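Local coordinates for voltage-sensor containing phosphatase (Ciona intestinalis, PDB 3V0D), which probably removes phosphate from membrane phosphoinositides under the control of a voltage sensor, through a PTEN-like phosphatase and C2 module, at residues 25-30 against 56-61; 33-38 against 121-126; 65-70 against 84-89. The protein carries 1 engineered substitution. One frame throughout, in Å; residues are numbered along the deposited sequence. Where two conformers were deposited one is given.

Contact 1: residues 25-30 against 56-61; sequences LDLTYV and SRFFKT
Phe58 reaches out of helix 52-62 and is met in turn by Leu25, Leu27 and Tyr29, so that one aromatic side chain provides most of the helix side of this contact. Its CB already heads toward segment 25-30, and with CG anti to the backbone N (chi1 178°) the ring is carried on among those three residues. The first atom, Phe58 CB, lies 4.0 Å from Leu25 CD1, and the same methyl stays close to CG and CD1 of the ring. Farther out, Leu27 CD1 sits over one face, 4.0 Å from the centroid of the Phe58 ring and 16° off its normal, a CH-pi contact displaced toward the CE2 side. The other methyl of that leucine, CD2, touches the far end, Phe58 CZ. At that end the ring edge meets Tyr29, whose OH comes within 3.3 Å of Phe58 CZ and lies near the ring plane. This hydroxyl has its polar partner in His63, to which it is hydrogen-bonded, while Tyr18 packs edge-to-face with Phe58. Phe59 plays a smaller part, its CZ being 4.3 Å from Leu27 CD1. No hydrogen bond crosses between the segments; the axes of strand 27-29 and helix 56-61 come no closer than 12.7 Å, a gap spanned by side chains. The arrangement is that of an alpha/beta phosphatase domain of the tensin type, with a helix packed by its apolar side against the margin of the central sheet.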
loop_
_atom_site.group_PDB
_atom_site.type_symbol
_atom_site.label_atom_id
_atom_site.label_comp_id
_atom_site.label_asym_id
_atom_site.label_seq_id
_atom_site.Cartn_x
_atom_site.Cartn_y
_atom_site.Cartn_z
ATOM N N LEU A 25 17.053 3.040 19.486
ATOM C CA LEU A 25 15.770 2.685 18.876
ATOM C C LEU A 25 15.804 2.743 17.355
ATOM O O LEU A 25 16.527 3.563 16.773
ATOM C CB LEU A 25 14.662 3.623 19.392
ATOM C CG LEU A 25 14.315 3.537 20.886
ATOM C CD1 LEU A 25 13.408 4.692 21.292
ATOM C CD2 LEU A 25 13.657 2.197 21.242
ATOM N N ASP A 26 14.993 1.889 16.728
ATOM C CA ASP A 26 14.721 1.963 15.300
ATOM C C ASP A 26 13.675 3.075 15.102
ATOM O O ASP A 26 12.469 2.851 15.222
ATOM C CB ASP A 26 14.212 0.604 14.801
ATOM C CG ASP A 26 14.039 0.536 13.287
ATOM O OD1 ASP A 26 14.162 1.569 12.601
ATOM O OD2 ASP A 26 13.839 -0.598 12.776
ATOM N N LEU A 27 14.149 4.284 14.831
ATOM C CA LEU A 27 13.330 5.485 14.874
ATOM C C LEU A 27 14.086 6.529 14.079
ATOM O O LEU A 27 15.303 6.691 14.254
ATOM C CB LEU A 27 13.143 5.899 16.338
ATOM C CG LEU A 27 12.290 7.132 16.653
ATOM C CD1 LEU A 27 11.689 7.021 18.046
ATOM C CD2 LEU A 27 13.091 8.461 16.511
ATOM N N THR A 28 13.357 7.227 13.211
ATOM C CA THR A 28 13.945 8.190 12.299
ATOM C C THR A 28 13.151 9.482 12.345
ATOM O O THR A 28 11.924 9.453 12.159
ATOM C CB THR A 28 13.894 7.653 10.844
ATOM O OG1 THR A 28 14.546 6.374 10.763
ATOM C CG2 THR A 28 14.492 8.646 9.838
ATOM N N TYR A 29 13.823 10.619 12.523
ATOM C CA TYR A 29 13.212 11.920 12.279
ATOM C C TYR A 29 13.222 12.182 10.781
ATOM O O TYR A 29 14.232 12.573 10.203
ATOM C CB TYR A 29 13.933 13.040 13.031
ATOM C CG TYR A 29 13.594 13.093 14.491
ATOM C CD1 TYR A 29 14.275 12.306 15.419
ATOM C CD2 TYR A 29 12.567 13.908 14.944
ATOM C CE1 TYR A 29 13.966 12.361 16.767
ATOM C CE2 TYR A 29 12.240 13.982 16.299
ATOM C CZ TYR A 29 12.945 13.196 17.209
ATOM O OH TYR A 29 12.651 13.240 18.550
ATOM N N VAL A 30 12.110 11.879 10.127
ATOM C CA VAL A 30 11.957 12.177 8.704
ATOM C C VAL A 30 12.039 13.691 8.476
ATOM O O VAL A 30 12.715 14.138 7.551
ATOM C CB VAL A 30 10.659 11.553 8.156
ATOM C CG1 VAL A 30 10.437 11.964 6.694
ATOM C CG2 VAL A 30 10.712 10.010 8.293
ATOM N N SER A 56 7.859 4.540 24.750
ATOM C CA SER A 56 7.001 5.459 25.489
ATOM C C SER A 56 7.835 6.434 26.331
ATOM O O SER A 56 7.528 7.632 26.383
ATOM C CB SER A 56 5.935 4.747 26.286
ATOM O OG SER A 56 6.549 3.863 27.178
ATOM N N ARG A 57 8.917 5.941 26.941
ATOM C CA ARG A 57 9.864 6.818 27.638
ATOM C C ARG A 57 10.446 7.892 26.713
ATOM O O ARG A 57 10.582 9.046 27.101
ATOM C CB ARG A 57 10.985 5.994 28.299
ATOM C CG ARG A 57 11.927 6.797 29.197
ATOM C CD ARG A 57 12.896 5.898 29.947
ATOM N NE ARG A 57 13.954 5.329 29.111
ATOM C CZ ARG A 57 15.110 5.938 28.839
ATOM N NH1 ARG A 57 16.024 5.327 28.087
ATOM N NH2 ARG A 57 15.360 7.154 29.320
ATOM N N PHE A 58 10.806 7.500 25.490
ATOM C CA PHE A 58 11.329 8.442 24.518
ATOM C C PHE A 58 10.371 9.610 24.299
ATOM O O PHE A 58 10.766 10.773 24.356
ATOM C CB PHE A 58 11.606 7.708 23.194
ATOM C CG PHE A 58 12.123 8.599 22.083
ATOM C CD1 PHE A 58 13.497 8.735 21.866
ATOM C CD2 PHE A 58 11.239 9.323 21.265
ATOM C CE1 PHE A 58 13.971 9.558 20.847
ATOM C CE2 PHE A 58 11.712 10.165 20.253
ATOM C CZ PHE A 58 13.082 10.284 20.042
ATOM N N PHE A 59 9.112 9.296 24.018
ATOM C CA PHE A 59 8.146 10.352 23.721
ATOM C C PHE A 59 7.809 11.234 24.907
ATOM O O PHE A 59 7.733 12.455 24.779
ATOM C CB PHE A 59 6.914 9.761 23.028
ATOM C CG PHE A 59 7.211 9.434 21.606
ATOM C CD1 PHE A 59 7.266 10.467 20.666
ATOM C CD2 PHE A 59 7.512 8.135 21.207
ATOM C CE1 PHE A 59 7.625 10.216 19.362
ATOM C CE2 PHE A 59 7.875 7.875 19.899
ATOM C CZ PHE A 59 7.928 8.921 18.966
ATOM N N LYS A 60 7.660 10.618 26.071
ATOM C CA LYS A 60 7.378 11.380 27.279
ATOM C C LYS A 60 8.542 12.299 27.659
ATOM O O LYS A 60 8.324 13.384 28.219
ATOM C CB LYS A 60 7.057 10.429 28.418
ATOM C CG LYS A 60 5.724 9.752 28.222
ATOM C CD LYS A 60 5.424 8.813 29.352
ATOM C CE LYS A 60 4.238 7.930 29.031
ATOM N NZ LYS A 60 4.383 6.616 29.741
ATOM N N THR A 61 9.767 11.873 27.350
ATOM C CA THR A 61 10.983 12.624 27.682
ATOM C C THR A 61 11.276 13.728 26.675
ATOM O O THR A 61 11.574 14.864 27.057
ATOM C CB THR A 61 12.217 11.676 27.760
ATOM O OG1 THR A 61 11.980 10.685 28.762
ATOM C CG2 THR A 61 13.519 12.449 28.103
#

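Contact 2: residues 33-38 against 121-126; sequences HVIAMS and VIAIHS. Engineered in segment 121-126: Ser126 (natural residue Cys). With PO4 (phosphate ion), chain D; PO4 (phosphate ion), chain C.
Strands 34-37 and 121-125 run parallel, their axes 4.6 Å apart and inclined by 21°, with Val34 beside Ile122, Ile35 beside Ala123 and Ala36 beside Ile124. The hydrogen bonds alternate as in any parallel pair: Ile122 N donates to His33 O, Ile35 N to Ile122 O at 2.8 Å, Ile124 N to Ile35 O, and Met37 N to Ile124 O at a more bent 147°. Met37 O, buried here, has no hydrogen-bonding partner in the model. On the face of Val34, Ile122 and Ile124, Val34 CG2 lies alongside Ile122 CG1, 4.1 Å away, beneath helices 100-115 and 131-143. This is the core of the phosphatase sheet, and strand 121-125 leads straight into the phosphate-binding P-loop of the cysteine-dependent family. Ser126, engineered in place of the natural Cys, donates from OG to O4 of the phosphate in chain C at 2.6 Å; backbone N-H groups of Lys127, Gly128 and Lys130, with Arg132, complete the grip. Just before it, His125 ND1 bonds to Ser126 O at 175°, in the ring plane and on a carbonyl lone pair, while NE2 is held by Tyr78; these two bonds fix the ring's rotation. On the other face, Met37 stretches out beyond CG until its CE lies 4.0 Å from Ala123 CB and equally near His125 CD2. At the opposite end His33 ND1 donates to O3 of the phosphate in chain D.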
loop_
_atom_site.group_PDB
_atom_site.type_symbol
_atom_site.label_atom_id
_atom_site.label_comp_id
_atom_site.label_asym_id
_atom_site.label_seq_id
_atom_site.Cartn_x
_atom_site.Cartn_y
_atom_site.Cartn_z
ATOM N N HIS A 33 9.558 17.170 12.941
ATOM C CA HIS A 33 8.261 16.933 13.600
ATOM C C HIS A 33 7.525 15.712 13.098
ATOM O O HIS A 33 6.403 15.489 13.516
ATOM C CB HIS A 33 7.362 18.180 13.531
ATOM C CG HIS A 33 7.996 19.386 14.151
ATOM N ND1 HIS A 33 8.593 20.375 13.408
ATOM C CD2 HIS A 33 8.147 19.749 15.449
ATOM C CE1 HIS A 33 9.079 21.299 14.218
ATOM N NE2 HIS A 33 8.826 20.941 15.459
ATOM N N VAL A 34 8.166 14.923 12.229
ATOM C CA VAL A 34 7.558 13.725 11.653
ATOM C C VAL A 34 8.533 12.580 11.805
ATOM O O VAL A 34 9.616 12.599 11.213
ATOM C CB VAL A 34 7.188 13.949 10.157
ATOM C CG1 VAL A 34 6.601 12.685 9.564
ATOM C CG2 VAL A 34 6.251 15.124 9.983
ATOM N N ILE A 35 8.130 11.591 12.614
ATOM C CA ILE A 35 8.942 10.446 12.943
ATOM C C ILE A 35 8.375 9.204 12.259
ATOM O O ILE A 35 7.150 9.035 12.207
ATOM C CB ILE A 35 9.007 10.278 14.470
ATOM C CG1 ILE A 35 9.821 11.425 15.094
ATOM C CG2 ILE A 35 9.562 8.912 14.878
ATOM C CD1 ILE A 35 9.464 11.675 16.552
ATOM N N ALA A 36 9.270 8.350 11.741
ATOM C CA ALA A 36 8.922 7.020 11.268
ATOM C C ALA A 36 9.649 6.019 12.147
ATOM O O ALA A 36 10.834 6.191 12.437
ATOM C CB ALA A 36 9.343 6.850 9.832
ATOM N N MET A 37 8.974 4.950 12.573
ATOM C CA MET A 37 9.614 3.979 13.469
ATOM C C MET A 37 8.986 2.603 13.284
ATOM O O MET A 37 7.942 2.457 12.627
ATOM C CB MET A 37 9.546 4.466 14.927
ATOM C CG MET A 37 8.118 4.543 15.439
ATOM S SD MET A 37 8.085 5.301 17.079
ATOM C CE MET A 37 6.334 5.112 17.468
ATOM N N SER A 38 9.626 1.597 13.868
ATOM C CA SER A 38 9.107 0.234 13.853
ATOM C C SER A 38 8.125 0.005 15.012
ATOM O O SER A 38 7.816 0.929 15.785
ATOM C CB SER A 38 10.266 -0.761 13.873
ATOM O OG SER A 38 11.085 -0.515 14.975
ATOM N N VAL A 121 4.482 16.859 17.354
ATOM C CA VAL A 121 5.052 15.866 16.463
ATOM C C VAL A 121 4.074 14.723 16.250
ATOM O O VAL A 121 3.191 14.440 17.083
ATOM C CB VAL A 121 6.429 15.317 16.963
ATOM C CG1 VAL A 121 7.370 16.469 17.268
ATOM C CG2 VAL A 121 6.304 14.399 18.163
ATOM N N ILE A 122 4.268 14.048 15.115
ATOM C CA ILE A 122 3.590 12.801 14.820
ATOM C C ILE A 122 4.635 11.732 14.632
ATOM O O ILE A 122 5.678 11.955 14.010
ATOM C CB ILE A 122 2.643 12.909 13.596
ATOM C CG1 ILE A 122 3.361 13.296 12.300
ATOM C CG2 ILE A 122 1.498 13.869 13.918
ATOM C CD1 ILE A 122 2.419 13.468 11.096
ATOM N N ALA A 123 4.336 10.544 15.162
ATOM C CA ALA A 123 5.212 9.379 15.007
ATOM C C ALA A 123 4.389 8.270 14.399
ATOM O O ALA A 123 3.439 7.776 15.029
ATOM C CB ALA A 123 5.827 8.960 16.339
ATOM N N ILE A 124 4.749 7.906 13.179
ATOM C CA ILE A 124 4.019 6.921 12.393
ATOM C C ILE A 124 4.804 5.628 12.408
ATOM O O ILE A 124 6.007 5.626 12.149
ATOM C CB ILE A 124 3.786 7.453 10.975
ATOM C CG1 ILE A 124 2.984 8.775 11.040
ATOM C CG2 ILE A 124 3.077 6.424 10.117
ATOM C CD1 ILE A 124 2.927 9.571 9.765
ATOM N N HIS A 125 4.128 4.536 12.740
ATOM C CA HIS A 125 4.778 3.236 12.733
ATOM C C HIS A 125 3.925 2.191 12.109
ATOM O O HIS A 125 2.686 2.275 12.072
ATOM C CB HIS A 125 5.254 2.788 14.134
ATOM C CG HIS A 125 4.179 2.217 15.008
ATOM N ND1 HIS A 125 3.740 0.913 14.900
ATOM C CD2 HIS A 125 3.459 2.774 16.019
ATOM C CE1 HIS A 125 2.786 0.701 15.799
ATOM N NE2 HIS A 125 2.609 1.804 16.504
ATOM N N SER A 126 4.600 1.136 11.657
ATOM C CA SER A 126 3.949 -0.056 11.188
ATOM C C SER A 126 4.667 -1.244 11.838
ATOM O O SER A 126 4.899 -1.189 13.052
ATOM C CB SER A 126 3.815 -0.059 9.671
ATOM O OG SER A 126 5.013 0.344 9.043
HETATM P P PO4 D . 8.247 22.083 10.362
HETATM O O1 PO4 D . 6.774 22.282 10.628
HETATM O O2 PO4 D . 8.972 23.064 11.263
HETATM O O3 PO4 D . 8.576 20.656 10.754
HETATM O O4 PO4 D . 8.550 22.347 8.923
HETATM P P PO4 C . 5.849 -2.236 7.215
HETATM O O1 PO4 C . 5.821 -3.269 6.076
HETATM O O2 PO4 C . 5.206 -2.867 8.427
HETATM O O3 PO4 C . 7.292 -1.911 7.487
HETATM O O4 PO4 C . 5.107 -1.040 6.798
#

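Contact 3: residues 65-70 against 84-89; sequences DKFRIY and DNHVYR
His86 lies against Phe67 just before strand 87-89 pairs in parallel with strand 67-70, the two axes 4.7 Å apart and inclined by 26°. They form the margin of the central sheet of the phosphatase domain, where strand 67-73 separates strand 87-92 from strand 121-125. Along the second segment, Asp84 comes first, its backbone O placed 3.2 Å above the plane of the His86 ring and over its centre. Asn85 O then takes a hydrogen bond from a water that in turn accepts one from Arg68 NH1, bridging the turn to the arginine. His86 itself is gripped in several ways. Its ring turns an edge toward the face of Phe67, with centroids 5.5 Å apart and planes at 86°, a T-shaped pair in which CD2 approaches Phe67 CZ and CE1. A second water joins His86 NE2 to Asp65 OD1, and the backbone O of His86 receives Ile69 N at 2.9 Å in a nearly straight bond. Val87 faces the same side as Ile69, its CG2 lying 4.1 Å from Ile69 CB. Tyr88 returns the backbone bond, its N donating to Ile69 O at 2.8 Å. A chi1 of -179° sets the Tyr88 ring opposite its own backbone N and carries it past Tyr70 and Arg68, toward helix 100-115, where its OH bonds to Lys105. Asp109 of the same helix receives both Arg68 NE, in a salt bridge, and Tyr70 OH. The Tyr70 ring meets Tyr88 obliquely, its CD2 3.6 Å from Tyr88 CD2. Nearby, the extended arginine lays one guanidinium face over Tyr88 CB, while Arg68 NH2 comes to the edge of the phenol ring, 3.8 Å from Tyr88 CD1.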
loop_
_atom_site.group_PDB
_atom_site.type_symbol
_atom_site.label_atom_id
_atom_site.label_comp_id
_atom_site.label_asym_id
_atom_site.label_seq_id
_atom_site.Cartn_x
_atom_site.Cartn_y
_atom_site.Cartn_z
ATOM N N ASP A 65 3.792 15.776 26.262
ATOM C CA ASP A 65 2.470 16.329 25.940
ATOM C C ASP A 65 2.360 16.903 24.538
ATOM O O ASP A 65 1.420 17.647 24.240
ATOM C CB ASP A 65 2.032 17.392 26.958
ATOM C CG ASP A 65 1.944 16.859 28.358
ATOM O OD1 ASP A 65 1.351 15.777 28.578
ATOM O OD2 ASP A 65 2.472 17.546 29.247
ATOM N N LYS A 66 3.298 16.538 23.660
ATOM C CA LYS A 66 3.322 17.123 22.322
ATOM C C LYS A 66 3.538 16.066 21.247
ATOM O O LYS A 66 4.072 16.376 20.167
ATOM C CB LYS A 66 4.388 18.217 22.237
ATOM C CG LYS A 66 4.011 19.469 23.034
ATOM C CD LYS A 66 4.821 20.690 22.593
ATOM C CE LYS A 66 4.788 21.785 23.626
ATOM N NZ LYS A 66 3.418 22.286 23.872
ATOM N N PHE A 67 3.097 14.837 21.506
ATOM C CA PHE A 67 3.195 13.788 20.491
ATOM C C PHE A 67 1.866 13.092 20.219
ATOM O O PHE A 67 0.972 13.025 21.079
ATOM C CB PHE A 67 4.267 12.753 20.881
ATOM C CG PHE A 67 3.925 11.954 22.112
ATOM C CD1 PHE A 67 3.160 10.802 22.007
ATOM C CD2 PHE A 67 4.338 12.368 23.381
ATOM C CE1 PHE A 67 2.816 10.065 23.137
ATOM C CE2 PHE A 67 3.998 11.621 24.516
ATOM C CZ PHE A 67 3.232 10.483 24.382
ATOM N N ARG A 68 1.774 12.518 19.021
ATOM C CA ARG A 68 0.667 11.646 18.645
ATOM C C ARG A 68 1.286 10.468 17.912
ATOM O O ARG A 68 2.131 10.663 17.025
ATOM C CB ARG A 68 -0.349 12.379 17.790
ATOM C CG ARG A 68 -1.654 11.666 17.543
ATOM C CD ARG A 68 -2.712 12.692 17.210
ATOM N NE ARG A 68 -4.040 12.135 16.994
ATOM C CZ ARG A 68 -4.809 11.671 17.971
ATOM N NH1 ARG A 68 -4.359 11.669 19.221
ATOM N NH2 ARG A 68 -6.026 11.209 17.680
ATOM N N ILE A 69 0.857 9.260 18.269
ATOM C CA ILE A 69 1.372 8.013 17.681
ATOM C C ILE A 69 0.326 7.432 16.752
ATOM O O ILE A 69 -0.847 7.346 17.124
ATOM C CB ILE A 69 1.667 6.978 18.797
ATOM C CG1 ILE A 69 2.492 7.580 19.955
ATOM C CG2 ILE A 69 2.316 5.715 18.200
ATOM C CD1 ILE A 69 3.852 8.104 19.554
ATOM N N TYR A 70 0.766 6.992 15.570
ATOM C CA TYR A 70 -0.110 6.317 14.618
ATOM C C TYR A 70 0.368 4.891 14.422
ATOM O O TYR A 70 1.501 4.668 13.960
ATOM C CB TYR A 70 -0.112 7.077 13.277
ATOM C CG TYR A 70 -0.703 8.457 13.399
ATOM C CD1 TYR A 70 0.071 9.544 13.747
ATOM C CD2 TYR A 70 -2.077 8.656 13.226
ATOM C CE1 TYR A 70 -0.476 10.820 13.887
ATOM C CE2 TYR A 70 -2.650 9.928 13.377
ATOM C CZ TYR A 70 -1.832 10.991 13.715
ATOM O OH TYR A 70 -2.347 12.258 13.847
ATOM N N ASP A 84 0.035 7.369 27.038
ATOM C CA ASP A 84 -0.925 8.331 27.595
ATOM C C ASP A 84 -2.153 8.505 26.703
ATOM O O ASP A 84 -2.735 9.587 26.630
ATOM C CB ASP A 84 -0.262 9.675 27.943
ATOM C CG ASP A 84 0.731 9.562 29.108
ATOM O OD1 ASP A 84 0.683 8.584 29.878
ATOM O OD2 ASP A 84 1.580 10.466 29.247
ATOM N N ASN A 85 -2.562 7.421 26.044
ATOM C CA ASN A 85 -3.783 7.393 25.243
ATOM C C ASN A 85 -3.705 8.306 24.029
ATOM O O ASN A 85 -4.731 8.761 23.529
ATOM C CB ASN A 85 -5.018 7.710 26.093
ATOM C CG ASN A 85 -5.046 6.876 27.341
ATOM O OD1 ASN A 85 -4.991 5.638 27.262
ATOM N ND2 ASN A 85 -5.086 7.532 28.500
ATOM N N HIS A 86 -2.497 8.563 23.538
ATOM C CA HIS A 86 -2.314 9.422 22.355
ATOM C C HIS A 86 -1.979 8.585 21.123
ATOM O O HIS A 86 -1.061 8.908 20.379
ATOM C CB HIS A 86 -1.185 10.426 22.623
ATOM C CG HIS A 86 -1.427 11.303 23.804
ATOM N ND1 HIS A 86 -2.611 11.975 23.995
ATOM C CD2 HIS A 86 -0.645 11.606 24.868
ATOM C CE1 HIS A 86 -2.552 12.660 25.127
ATOM N NE2 HIS A 86 -1.360 12.467 25.666
ATOM N N VAL A 87 -2.730 7.524 20.908
ATOM C CA VAL A 87 -2.504 6.604 19.791
ATOM C C VAL A 87 -3.740 6.590 18.910
ATOM O O VAL A 87 -4.854 6.553 19.406
ATOM C CB VAL A 87 -2.187 5.180 20.292
ATOM C CG1 VAL A 87 -1.849 4.243 19.110
ATOM C CG2 VAL A 87 -1.066 5.192 21.304
ATOM N N TYR A 88 -3.500 6.609 17.603
ATOM C CA TYR A 88 -4.542 6.530 16.580
ATOM C C TYR A 88 -4.228 5.320 15.702
ATOM O O TYR A 88 -3.115 5.205 15.196
ATOM C CB TYR A 88 -4.522 7.835 15.794
ATOM C CG TYR A 88 -5.550 7.969 14.691
ATOM C CD1 TYR A 88 -6.651 8.805 14.859
ATOM C CD2 TYR A 88 -5.397 7.337 13.461
ATOM C CE1 TYR A 88 -7.570 8.987 13.839
ATOM C CE2 TYR A 88 -6.318 7.519 12.433
ATOM C CZ TYR A 88 -7.393 8.339 12.629
ATOM O OH TYR A 88 -8.319 8.523 11.646
ATOM N N ARG A 89 -5.190 4.437 15.507
ATOM C CA ARG A 89 -4.967 3.237 14.692
ATOM C C ARG A 89 -5.521 3.394 13.290
ATOM O O ARG A 89 -6.646 3.856 13.086
ATOM C CB ARG A 89 -5.622 2.001 15.359
ATOM C CG ARG A 89 -4.868 1.446 16.598
ATOM C CD ARG A 89 -5.288 0.057 17.028
ATOM N NE ARG A 89 -4.849 -0.986 16.086
ATOM C CZ ARG A 89 -5.065 -2.302 16.260
ATOM N NH1 ARG A 89 -5.712 -2.738 17.338
ATOM N NH2 ARG A 89 -4.657 -3.214 15.364
HETATM O O HOH W 1 -1.166 14.946 27.321
HETATM O O HOH W 2 -6.003 10.222 21.262
#

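From the N terminus, the chain passes through strand 27-29, turns into strand 34-41 and comes back along helix 52-62, where contact 1 closes the first loop. Contact 2 opens at residues 33-38, inside that loop, and closes only at 121-126, so the two cross. Contact 3 begins after helix 52-62 and lies wholly within the long loop of contact 2, while standing in series with contact 1. All three reach the same phosphatase sheet, contact 1 through strand 27-29 with its helix packed against it: Thr28 N meets Ala36 O between contacts 1 and 2, and Tyr70 N meets Ala123 O between contacts 2 and 3. Phe59 joins them from the helix side, touching Ala123, Phe67 and Ile69.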